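Local atomic coordinates of ABC transporter substrate-binding protein (Streptococcus pneumoniae, PDB entry 4OHN), a protein that binds histidine in the cleft between its two lobes and probably delivers amino acids to an ABC uptake transporter of the pneumococcal membrane. Residues 28-32 with 82-86; 99-103 with 247-251; 125-129 with 172-177. One frame throughout, in Å; residues are numbered along the deposited sequence. Where two conformers were deposited one is given.

Interaction 1 of 3, residues 28-32 with 82-86. With HIS (histidine), chain B; ACT (acetate ion), chain D.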
ATOM      1  N   PHE A  28      -3.667  -6.340  -2.437  1.00  8.46           N
ATOM      2  CA  PHE A  28      -2.676  -5.799  -1.496  1.00  7.89           C
ATOM      3  C   PHE A  28      -3.013  -6.113  -0.029  1.00  7.80           C
ATOM      4  O   PHE A  28      -3.578  -5.301   0.699  1.00  7.98           O
ATOM      5  CB  PHE A  28      -2.456  -4.310  -1.729  1.00  8.01           C
ATOM      6  CG  PHE A  28      -1.191  -3.799  -1.068  1.00  7.26           C
ATOM      7  CD1 PHE A  28       0.038  -4.060  -1.619  1.00  9.12           C
ATOM      8  CD2 PHE A  28      -1.241  -3.094   0.112  1.00  7.47           C
ATOM      9  CE1 PHE A  28       1.201  -3.626  -1.017  1.00  9.44           C
ATOM     10  CE2 PHE A  28      -0.073  -2.652   0.722  1.00  8.09           C
ATOM     11  CZ  PHE A  28       1.153  -2.928   0.153  1.00  8.40           C
ATOM     12  N   VAL A  29      -2.628  -7.305   0.397  1.00  8.55           N
ATOM     13  CA  VAL A  29      -2.817  -7.736   1.773  1.00  9.36           C
ATOM     14  C   VAL A  29      -1.857  -6.997   2.691  1.00 10.37           C
ATOM     15  O   VAL A  29      -0.772  -6.598   2.280  1.00 10.42           O
ATOM     16  CB  VAL A  29      -2.570  -9.252   1.957  1.00  9.58           C
ATOM     17  CG1 VAL A  29      -3.546 -10.078   1.156  1.00 11.89           C
ATOM     18  CG2 VAL A  29      -1.126  -9.653   1.577  1.00 11.00           C
ATOM     19  N   PRO A  30      -2.231  -6.801   3.959  1.00  9.10           N
ATOM     20  CA  PRO A  30      -3.539  -7.044   4.555  1.00  9.56           C
ATOM     21  C   PRO A  30      -4.417  -5.797   4.495  1.00  9.49           C
ATOM     22  O   PRO A  30      -5.329  -5.665   5.311  1.00 10.58           O
ATOM     23  CB  PRO A  30      -3.172  -7.330   6.006  1.00 12.42           C
ATOM     24  CG  PRO A  30      -2.059  -6.381   6.266  1.00 13.05           C
ATOM     25  CD  PRO A  30      -1.292  -6.248   4.951  1.00 11.31           C
ATOM     26  N   MET A  31      -4.158  -4.892   3.554  1.00  8.69           N
ATOM     27  CA  MET A  31      -4.816  -3.584   3.576  1.00  7.67           C
ATOM     28  C   MET A  31      -6.182  -3.617   2.914  1.00  7.81           C
ATOM     29  O   MET A  31      -7.161  -3.095   3.461  1.00  8.65           O
ATOM     30  CB  MET A  31      -3.913  -2.544   2.906  1.00  8.14           C
ATOM     31  CG  MET A  31      -2.466  -2.498   3.459  1.00  9.58           C
ATOM     32  SD  MET A  31      -2.352  -2.371   5.272  1.00 10.82           S
ATOM     33  CE  MET A  31      -2.885  -0.670   5.507  1.00 10.80           C
ATOM     34  N   GLY A  32      -6.284  -4.199   1.737  1.00  8.23           N
ATOM     35  CA  GLY A  32      -7.554  -4.311   1.053  1.00  7.56           C
ATOM     36  C   GLY A  32      -7.404  -5.322  -0.051  1.00  8.32           C
ATOM     37  O   GLY A  32      -6.581  -5.132  -0.943  1.00  9.45           O
ATOM     38  N   TRP A  82      -6.870   4.427  -1.336  1.00  7.67           N
ATOM     39  CA  TRP A  82      -6.760   4.025   0.078  1.00  7.19           C
ATOM     40  C   TRP A  82      -6.501   2.528   0.082  1.00  6.73           C
ATOM     41  O   TRP A  82      -7.432   1.728  -0.105  1.00  8.51           O
ATOM     42  CB  TRP A  82      -8.053   4.379   0.839  1.00  8.43           C
ATOM     43  CG  TRP A  82      -7.931   4.335   2.335  1.00  8.20           C
ATOM     44  CD1 TRP A  82      -7.055   3.591   3.069  1.00  8.45           C
ATOM     45  CD2 TRP A  82      -8.745   5.042   3.265  1.00  8.23           C
ATOM     46  NE1 TRP A  82      -7.261   3.825   4.416  1.00  7.61           N
ATOM     47  CE2 TRP A  82      -8.306   4.704   4.548  1.00  8.50           C
ATOM     48  CE3 TRP A  82      -9.790   5.971   3.130  1.00  9.07           C
ATOM     49  CZ2 TRP A  82      -8.864   5.269   5.686  1.00  9.44           C
ATOM     50  CZ3 TRP A  82     -10.344   6.524   4.275  1.00  9.89           C
ATOM     51  CH2 TRP A  82      -9.878   6.171   5.520  1.00 10.53           C
ATOM     52  N   ASN A  83      -5.230   2.159   0.235  1.00  7.18           N
ATOM     53  CA  ASN A  83      -4.770   0.782   0.037  1.00  6.97           C
ATOM     54  C   ASN A  83      -3.284   0.702   0.306  1.00  7.40           C
ATOM     55  O   ASN A  83      -2.480   0.423  -0.581  1.00  7.92           O
ATOM     56  CB  ASN A  83      -5.054   0.364  -1.417  1.00  7.37           C
ATOM     57  CG  ASN A  83      -4.742  -1.084  -1.728  1.00  6.64           C
ATOM     58  OD1 ASN A  83      -3.936  -1.356  -2.625  1.00  7.86           O
ATOM     59  ND2 ASN A  83      -5.399  -2.014  -1.048  1.00  8.26           N
ATOM     60  N   GLY A  84      -2.875   0.939   1.536  1.00  7.45           N
ATOM     61  CA  GLY A  84      -1.453   1.008   1.821  1.00  8.14           C
ATOM     62  C   GLY A  84      -0.733   1.951   0.873  1.00  7.40           C
ATOM     63  O   GLY A  84       0.337   1.615   0.343  1.00  8.72           O
ATOM     64  N   TYR A  85      -1.317   3.132   0.684  1.00  7.42           N
ATOM     65  CA  TYR A  85      -0.807   4.083  -0.291  1.00  7.74           C
ATOM     66  C   TYR A  85       0.295   4.924   0.360  1.00  8.63           C
ATOM     67  O   TYR A  85       0.032   5.754   1.244  1.00  9.22           O
ATOM     68  CB  TYR A  85      -1.954   4.941  -0.810  1.00  8.10           C
ATOM     69  CG  TYR A  85      -1.671   5.875  -1.969  1.00  9.07           C
ATOM     70  CD1 TYR A  85      -0.878   5.503  -3.047  1.00  8.94           C
ATOM     71  CD2 TYR A  85      -2.271   7.115  -2.020  1.00 10.20           C
ATOM     72  CE1 TYR A  85      -0.678   6.357  -4.124  1.00  9.77           C
ATOM     73  CE2 TYR A  85      -2.075   7.968  -3.083  1.00 10.92           C
ATOM     74  CZ  TYR A  85      -1.277   7.591  -4.129  1.00  9.81           C
ATOM     75  OH  TYR A  85      -1.106   8.472  -5.153  1.00 11.32           O
ATOM     76  N   SER A  86       1.534   4.734  -0.072  1.00  8.66           N
ATOM     77  CA  SER A  86       2.678   5.410   0.534  1.00  9.41           C
ATOM     78  C   SER A  86       2.711   6.881   0.171  1.00 10.00           C
ATOM     79  O   SER A  86       2.647   7.246  -1.011  1.00 11.26           O
ATOM     80  CB  SER A  86       3.964   4.738   0.081  1.00  9.90           C
ATOM     81  OG  SER A  86       3.932   3.373   0.474  1.00 11.12           O
TER
HETATM   82  N   HIS B 301       2.850   0.996  -0.769  1.00  8.28           N
HETATM   83  CA  HIS B 301       3.072   0.825  -2.225  1.00  7.98           C
HETATM   84  C   HIS B 301       2.492   1.988  -2.999  1.00  8.26           C
HETATM   85  O   HIS B 301       1.877   2.887  -2.381  1.00  8.50           O
HETATM   86  CB  HIS B 301       2.584  -0.549  -2.741  1.00  7.45           C
HETATM   87  CG  HIS B 301       1.107  -0.722  -2.938  1.00  7.25           C
HETATM   88  ND1 HIS B 301       0.611  -1.483  -3.985  1.00  6.84           N
HETATM   89  CD2 HIS B 301       0.026  -0.348  -2.209  1.00  7.55           C
HETATM   90  CE1 HIS B 301      -0.704  -1.537  -3.904  1.00  6.96           C
HETATM   91  NE2 HIS B 301      -1.086  -0.862  -2.832  1.00  7.10           N
HETATM   92  OXT HIS B 301       2.673   1.998  -4.235  1.00  8.77           O
HETATM   93  C   ACT D 303       0.673   8.503  -8.090  1.00 53.77           C
HETATM   94  O   ACT D 303       0.366   7.659  -7.238  1.00 16.45           O
HETATM   95  OXT ACT D 303       1.516   8.123  -8.930  1.00 25.33           O
HETATM   96  CH3 ACT D 303       0.068   9.874  -8.085  1.00 30.98           C
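N83 meets F28 and G32 with one planar amide, and the same amide reads the bound histidine. Followed outward, its side chain leaves CB with CG anti to the backbone N (chi1 -175°), which carries the amide toward residues 28-32. N83 CG lies 4.0 Å from F28 CB. At the tip the two amide atoms part company: OD1 accepts the imidazole N-H of the ligand, HIS NE2 to N83 OD1 being 2.9 Å, and also packs against F28 CB at 3.4 Å; N83 ND2 turns to the turn 28-32 and gives a weak, bent bond to G32 O (3.3 Å, 135° at the hydrogen). D25 N adds a second, weak donor to OD1. The F28 ring covers one face of the ligand imidazole, with HIS CD2 3.5 Å above the ring centre. G84 has a positive phi and brings its CA to 4.1 Å from F28 CE2, while M31 CB packs on G84 N. Further along the segment, the ligand amino group is held by G84 O and S86 OG, and S86 N points almost straight at HIS O (176°). This is one wall of the amino-acid pocket of a family 3 solute-binding protein. Around it, helix 43-53 packs on M31 and W82, with D44 accepting from G84 N; strand 206-212 touches M31 and S86, and helix 235-244 backs P30 and M31.

Interaction 2 of 3, residues 99-103 with 247-251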
ATOM      1  N   ASN A  99      -3.521  12.916   6.912  1.00 10.30           N
ATOM      2  CA  ASN A  99      -2.499  12.529   7.864  1.00 10.84           C
ATOM      3  C   ASN A  99      -2.166  11.041   7.656  1.00 10.44           C
ATOM      4  O   ASN A  99      -3.009  10.239   7.256  1.00 11.02           O
ATOM      5  CB  ASN A  99      -2.971  12.754   9.305  1.00 11.66           C
ATOM      6  CG  ASN A  99      -2.952  14.186   9.702  1.00 12.47           C
ATOM      7  OD1 ASN A  99      -2.339  15.017   9.062  1.00 13.94           O
ATOM      8  ND2 ASN A  99      -3.588  14.485  10.808  1.00 14.48           N
ATOM      9  N   SER A 100      -0.930  10.677   7.949  0.51 11.36           N
ATOM     10  CA  SER A 100      -0.524   9.287   7.845  0.51 11.74           C
ATOM     11  C   SER A 100      -1.045   8.466   9.029  0.51 12.46           C
ATOM     12  O   SER A 100      -1.145   8.961  10.151  0.51 13.13           O
ATOM     13  CB  SER A 100       0.994   9.187   7.712  0.51 22.74           C
ATOM     14  OG  SER A 100       1.442   9.817   6.515  0.51 19.01           O
ATOM     15  N   TYR A 101      -1.360   7.198   8.783  1.00 10.49           N
ATOM     16  CA  TYR A 101      -1.980   6.360   9.815  1.00 12.40           C
ATOM     17  C   TYR A 101      -1.185   5.129  10.195  1.00 12.37           C
ATOM     18  O   TYR A 101      -1.562   4.436  11.134  1.00 15.50           O
ATOM     19  CB  TYR A 101      -3.421   5.987   9.433  1.00 11.57           C
ATOM     20  CG  TYR A 101      -3.540   5.223   8.151  1.00  9.86           C
ATOM     21  CD1 TYR A 101      -3.417   3.850   8.127  1.00 10.71           C
ATOM     22  CD2 TYR A 101      -3.755   5.882   6.942  1.00  9.92           C
ATOM     23  CE1 TYR A 101      -3.515   3.139   6.934  1.00 10.19           C
ATOM     24  CE2 TYR A 101      -3.844   5.177   5.748  1.00 10.46           C
ATOM     25  CZ  TYR A 101      -3.711   3.819   5.757  1.00 10.02           C
ATOM     26  OH  TYR A 101      -3.813   3.080   4.596  1.00  9.64           O
ATOM     27  N   MET A 102      -0.117   4.823   9.449  0.51 10.41           N
ATOM     28  CA  MET A 102       0.709   3.614   9.655  0.51 11.58           C
ATOM     29  C   MET A 102       2.109   3.777   9.035  0.51 19.19           C
ATOM     30  O   MET A 102       2.232   4.277   7.917  0.51 16.71           O
ATOM     31  CB  MET A 102       0.007   2.408   9.008  0.51 12.67           C
ATOM     32  CG  MET A 102       0.612   1.037   9.335  0.51 17.36           C
ATOM     33  SD  MET A 102      -0.230  -0.364   8.545  0.51 15.30           S
ATOM     34  CE  MET A 102      -1.928  -0.133   9.044  0.51 24.32           C
ATOM     35  N   LYS A 103       3.161   3.334   9.730  1.00 13.97           N
ATOM     36  CA  LYS A 103       4.483   3.283   9.126  1.00 15.14           C
ATOM     37  C   LYS A 103       4.613   2.048   8.249  1.00 14.85           C
ATOM     38  O   LYS A 103       3.923   1.050   8.431  1.00 16.10           O
ATOM     39  CB  LYS A 103       5.573   3.252  10.200  1.00 18.60           C
ATOM     40  CG  LYS A 103       5.503   4.430  11.171  1.00 36.58           C
ATOM     41  CD  LYS A 103       5.544   5.766  10.441  1.00 35.56           C
ATOM     42  CE  LYS A 103       5.462   6.933  11.404  1.00 50.53           C
ATOM     43  NZ  LYS A 103       5.729   8.223  10.718  1.00 82.66           N
ATOM     44  N   ASP A 247      -0.350  -2.496  17.963  1.00 34.00           N
ATOM     45  CA  ASP A 247      -0.835  -1.136  17.768  1.00 24.82           C
ATOM     46  C   ASP A 247       0.081  -0.385  16.789  1.00 31.97           C
ATOM     47  O   ASP A 247       1.205  -0.012  17.136  1.00 29.63           O
ATOM     48  CB  ASP A 247      -0.870  -0.444  19.138  1.00 28.51           C
ATOM     49  CG  ASP A 247      -1.219   1.026  19.062  1.00 69.61           C
ATOM     50  OD1 ASP A 247      -1.608   1.494  17.980  1.00 30.21           O
ATOM     51  OD2 ASP A 247      -1.119   1.715  20.103  1.00 44.84           O
ATOM     52  N   VAL A 248      -0.400  -0.170  15.566  1.00 22.98           N
ATOM     53  CA  VAL A 248       0.409   0.455  14.523  1.00 31.19           C
ATOM     54  C   VAL A 248       0.213   1.962  14.496  1.00 53.97           C
ATOM     55  O   VAL A 248       0.677   2.635  13.578  1.00 34.75           O
ATOM     56  CB  VAL A 248       0.081  -0.116  13.123  1.00 24.25           C
ATOM     57  CG1 VAL A 248       0.432  -1.605  13.063  1.00 19.90           C
ATOM     58  CG2 VAL A 248      -1.382   0.142  12.774  1.00 23.81           C
ATOM     59  N   ALA A 249      -0.475   2.496  15.498  1.00 23.76           N
ATOM     60  CA  ALA A 249      -0.740   3.925  15.536  1.00 34.11           C
ATOM     61  C   ALA A 249       0.570   4.686  15.582  1.00 66.16           C
ATOM     62  O   ALA A 249       1.520   4.266  16.245  1.00 35.37           O
ATOM     63  CB  ALA A 249      -1.609   4.285  16.737  1.00 44.26           C
ATOM     64  N   THR A 250       0.609   5.811  14.877  1.00 93.75           N
ATOM     65  CA  THR A 250       1.824   6.603  14.751  1.00 91.44           C
ATOM     66  C   THR A 250       2.120   7.425  16.011  1.00 64.68           C
ATOM     67  O   THR A 250       2.938   8.344  15.973  1.00 43.47           O
ATOM     68  CB  THR A 250       1.735   7.549  13.536  1.00 77.03           C
ATOM     69  OG1 THR A 250       0.605   8.418  13.687  1.00 44.86           O
ATOM     70  CG2 THR A 250       1.590   6.750  12.239  1.00 40.93           C
ATOM     71  N   LYS A 251       1.458   7.093  17.118  1.00 85.45           N
ATOM     72  CA  LYS A 251       1.725   7.732  18.406  1.00 98.92           C
ATOM     73  C   LYS A 251       2.344   6.739  19.386  1.00 64.48           C
ATOM     74  O   LYS A 251       1.886   5.605  19.507  1.00 65.01           O
ATOM     75  CB  LYS A 251       0.442   8.321  18.996  1.00 81.75           C
ATOM     76  CG  LYS A 251       0.634   8.967  20.363  1.00 72.95           C
ATOM     77  CD  LYS A 251      -0.590   9.767  20.782  1.00 84.25           C
ATOM     78  CE  LYS A 251      -0.441  10.324  22.191  1.00 71.76           C
ATOM     79  NZ  LYS A 251       0.746  11.212  22.332  1.00 62.60           N
TER
HETATM   80  O   HOH W   1       0.609  10.144  11.668  1.00 26.95           O
HETATM   81  O   HOH W   2      -1.744   6.134  13.417  1.00 22.98           O
HETATM   82  O   HOH W   3       2.939   2.265  12.405  1.00 23.77           O
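M102 and V248 make the close apolar part of this contact. Its extended first two torsions (chi1 -170°) carry M102 obliquely across V248 before the bend at chi3; in the conformer given, M102 CE ends 3.8 Å from V248 CG2, while M102 CG lies 4.0 Å from V248 CB. The methyl CG2 of T250 continues the packing over the backbone, 3.8 Å from M102 N, and meets K103 CE at the margin, the two side chains crossing at about a right angle. The chain thus lays its C-terminal tail, past helix 235-244, against the early part of strand 102-111, a strand of the mixed sheet; D247 OD1 accepts from A249 N in an Asx turn that shapes the tail. Toward solvent the character changes: the segments share no direct hydrogen bond, and three waters bridge their backbones and T250. One donates to S100 O (2.6 Å from water 1) and meets T250 OG1; another links Y101 O to T250 N; the third accepts from K103 N and donates to V248 O, 2.6 Å from water 3. T250 is poorly ordered on this exposed side, whereas M102 also packs on F244, F43 and F208, and V248 on F236.

Interaction 3 of 3, residues 125-129 with 172-177; sequences KTLGA and RIDGLL
D174 faces the turn into strand 127-129 and sets its carboxylate across the side chains of K125 and T126, each crossing it at about a right angle. Its CG stands anti to the carbonyl carbon (chi1 -61°), which brings D174 OD2 to T126 N: the bond is 2.9 Å and nearly straight (176°), received on the anti lone pair of OD2. D174 OD2 also lies 3.6 Å from K125 CB. K125 bends at chi2, and its ammonium reaches the other carboxylate oxygen, OD1, through a water; NZ and OD2 are not in contact, so any direct attraction is probably modest. In return T126 O is gripped by two amides, D174 N at 2.8 Å and G175 N at 3.1 Å. T126 CG2 meets I173 CG2 at 3.9 Å, those two side chains again at about a right angle, and I173 CD1 lies against G128 CA. Beyond this start the chains settle into parallel pairing: G128 N donates to G175 O and L177 N to G128 O (3.0 Å). L127 reaches across with CD1, 3.5 Å from G175 O, on the face it shares with L177, while L176 sends CD1 the other way, 3.4 Å from G128 O. Strands 127-130 and 175-179 are parallel neighbours in the mixed sheet, and helix 161-169 follows strand 155-158 and leads into strand 175-179, as a beta-alpha-beta crossover does. Helix 134-141, with F139, covers L127 and L177, and L108 from strand 102-111, next to 175-179 in the sheet, packs beside them; helix 161-169 covers I173 and L176 on the other face, and strand 155-158 pairs with the outer side of strand 127-130.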
ATOM      1  N   LYS A 125      22.202 -10.431  -9.633  1.00 12.82           N
ATOM      2  CA  LYS A 125      20.985 -11.233  -9.459  1.00 10.77           C
ATOM      3  C   LYS A 125      19.763 -10.463  -9.985  1.00  9.12           C
ATOM      4  O   LYS A 125      19.815  -9.251 -10.171  1.00 11.58           O
ATOM      5  CB  LYS A 125      20.786 -11.585  -7.979  1.00 11.25           C
ATOM      6  CG  LYS A 125      21.918 -12.412  -7.364  1.00 13.33           C
ATOM      7  CD  LYS A 125      21.959 -13.804  -7.959  1.00 18.75           C
ATOM      8  CE  LYS A 125      22.990 -14.676  -7.266  1.00 25.39           C
ATOM      9  NZ  LYS A 125      23.188 -15.933  -8.041  1.00 40.57           N
ATOM     10  N   THR A 126      18.674 -11.178 -10.246  0.68 10.83           N
ATOM     11  CA  THR A 126      17.473 -10.623 -10.856  0.68  9.53           C
ATOM     12  C   THR A 126      16.516 -10.113  -9.786  0.68  7.66           C
ATOM     13  O   THR A 126      16.130 -10.846  -8.864  0.68 10.37           O
ATOM     14  CB  THR A 126      16.772 -11.684 -11.719  0.68 10.98           C
ATOM     15  OG1 THR A 126      17.718 -12.224 -12.647  0.68 12.97           O
ATOM     16  CG2 THR A 126      15.551 -11.090 -12.469  0.68  8.02           C
ATOM     17  N   LEU A 127      16.140  -8.837  -9.904  1.00  9.21           N
ATOM     18  CA  LEU A 127      15.182  -8.199  -9.010  1.00  8.17           C
ATOM     19  C   LEU A 127      13.837  -8.046  -9.671  1.00  9.39           C
ATOM     20  O   LEU A 127      13.760  -7.756 -10.866  1.00  9.89           O
ATOM     21  CB  LEU A 127      15.710  -6.796  -8.656  1.00  8.68           C
ATOM     22  CG  LEU A 127      14.855  -6.021  -7.650  1.00 10.74           C
ATOM     23  CD1 LEU A 127      14.945  -6.634  -6.302  1.00 12.73           C
ATOM     24  CD2 LEU A 127      15.290  -4.557  -7.623  1.00 13.55           C
ATOM     25  N   GLY A 128      12.770  -8.247  -8.895  1.00  8.20           N
ATOM     26  CA  GLY A 128      11.408  -7.905  -9.295  1.00  7.86           C
ATOM     27  C   GLY A 128      10.824  -6.795  -8.433  1.00  7.08           C
ATOM     28  O   GLY A 128      11.276  -6.531  -7.329  1.00  7.54           O
ATOM     29  N   ALA A 129       9.776  -6.167  -8.954  1.00  7.66           N
ATOM     30  CA  ALA A 129       9.073  -5.067  -8.279  1.00  8.07           C
ATOM     31  C   ALA A 129       7.676  -4.936  -8.863  1.00  7.67           C
ATOM     32  O   ALA A 129       7.412  -5.348  -9.987  1.00  7.91           O
ATOM     33  CB  ALA A 129       9.815  -3.737  -8.477  1.00  9.69           C
ATOM     34  N   ARG A 172      12.366 -17.345 -10.963  1.00  8.60           N
ATOM     35  CA  ARG A 172      12.398 -16.494 -12.143  1.00  9.02           C
ATOM     36  C   ARG A 172      12.985 -15.132 -11.799  1.00  9.48           C
ATOM     37  O   ARG A 172      13.554 -14.455 -12.667  1.00 11.57           O
ATOM     38  CB  ARG A 172      11.006 -16.342 -12.745  1.00  8.74           C
ATOM     39  CG  ARG A 172      10.402 -17.657 -13.185  1.00  9.33           C
ATOM     40  CD  ARG A 172       8.920 -17.487 -13.513  1.00  9.80           C
ATOM     41  NE  ARG A 172       8.309 -18.777 -13.822  1.00 10.41           N
ATOM     42  CZ  ARG A 172       7.094 -19.153 -13.447  1.00  9.87           C
ATOM     43  NH1 ARG A 172       6.317 -18.341 -12.773  1.00  9.28           N
ATOM     44  NH2 ARG A 172       6.656 -20.341 -13.784  1.00 11.86           N
ATOM     45  N   ILE A 173      12.833 -14.723 -10.546  1.00  8.96           N
ATOM     46  CA  ILE A 173      13.553 -13.590  -9.959  1.00 10.10           C
ATOM     47  C   ILE A 173      14.243 -14.110  -8.709  1.00  9.03           C
ATOM     48  O   ILE A 173      13.820 -15.125  -8.138  1.00  8.83           O
ATOM     49  CB  ILE A 173      12.654 -12.363  -9.651  1.00  8.89           C
ATOM     50  CG1 ILE A 173      11.521 -12.730  -8.686  1.00  9.33           C
ATOM     51  CG2 ILE A 173      12.084 -11.817 -10.959  1.00  9.97           C
ATOM     52  CD1 ILE A 173      10.630 -11.556  -8.296  1.00  9.81           C
ATOM     53  N   ASP A 174      15.306 -13.442  -8.286  1.00  8.10           N
ATOM     54  CA  ASP A 174      16.062 -13.824  -7.093  1.00  8.54           C
ATOM     55  C   ASP A 174      15.660 -13.048  -5.844  1.00  7.55           C
ATOM     56  O   ASP A 174      15.850 -13.528  -4.727  1.00  9.15           O
ATOM     57  CB  ASP A 174      17.557 -13.614  -7.355  1.00 10.01           C
ATOM     58  CG  ASP A 174      18.055 -14.471  -8.495  1.00 11.10           C
ATOM     59  OD1 ASP A 174      17.896 -15.705  -8.367  1.00 12.78           O
ATOM     60  OD2 ASP A 174      18.585 -13.929  -9.489  1.00 13.49           O
ATOM     61  N   GLY A 175      15.152 -11.834  -6.047  1.00  8.32           N
ATOM     62  CA  GLY A 175      14.709 -10.998  -4.943  1.00  8.65           C
ATOM     63  C   GLY A 175      13.545 -10.155  -5.409  1.00  7.73           C
ATOM     64  O   GLY A 175      13.442  -9.813  -6.568  1.00  8.51           O
ATOM     65  N   LEU A 176      12.702  -9.795  -4.466  1.00  8.16           N
ATOM     66  CA  LEU A 176      11.526  -8.971  -4.714  1.00  7.79           C
ATOM     67  C   LEU A 176      11.515  -7.794  -3.742  1.00  7.43           C
ATOM     68  O   LEU A 176      11.584  -7.990  -2.528  1.00  7.97           O
ATOM     69  CB  LEU A 176      10.250  -9.815  -4.551  1.00  8.11           C
ATOM     70  CG  LEU A 176       8.918  -9.066  -4.667  1.00  7.85           C
ATOM     71  CD1 LEU A 176       8.762  -8.345  -5.998  1.00  9.40           C
ATOM     72  CD2 LEU A 176       7.773 -10.077  -4.439  1.00  8.62           C
ATOM     73  N   LEU A 177      11.445  -6.590  -4.301  1.00  7.65           N
ATOM     74  CA  LEU A 177      11.297  -5.373  -3.503  1.00  8.15           C
ATOM     75  C   LEU A 177       9.816  -5.150  -3.230  1.00  8.41           C
ATOM     76  O   LEU A 177       9.035  -5.011  -4.173  1.00  9.70           O
ATOM     77  CB  LEU A 177      11.905  -4.195  -4.264  1.00  8.72           C
ATOM     78  CG  LEU A 177      11.977  -2.844  -3.541  1.00 12.50           C
ATOM     79  CD1 LEU A 177      12.844  -2.948  -2.288  1.00 15.93           C
ATOM     80  CD2 LEU A 177      12.515  -1.777  -4.481  1.00 15.87           C
TER
HETATM   81  O   HOH W   4      20.356 -17.310  -8.786  1.00 31.90           O

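Interactions 1 and 2 lie close together, their centres 14 Å apart, and they touch: M31 CE is 3.7 Å from M102 CE, and W82 and Y101 rings meet. The centre of interaction 3 stands about 21 Å from that of interaction 1 and 29 Å from that of interaction 2, across the chain's centre from the latter. Along the chain 28-32 and 82-86 close first; 99-103 then opens interaction 2, whose partner 247-251 comes last, so interaction 3 falls within that span. Strand 102-111 links the regions: its first part lies in interaction 2, and it runs antiparallel to strand 175-179 of interaction 3. Interaction 1 supplies five pocket residues; interaction 3 lies far off, as expected for the other lobe of a family 3 binding protein.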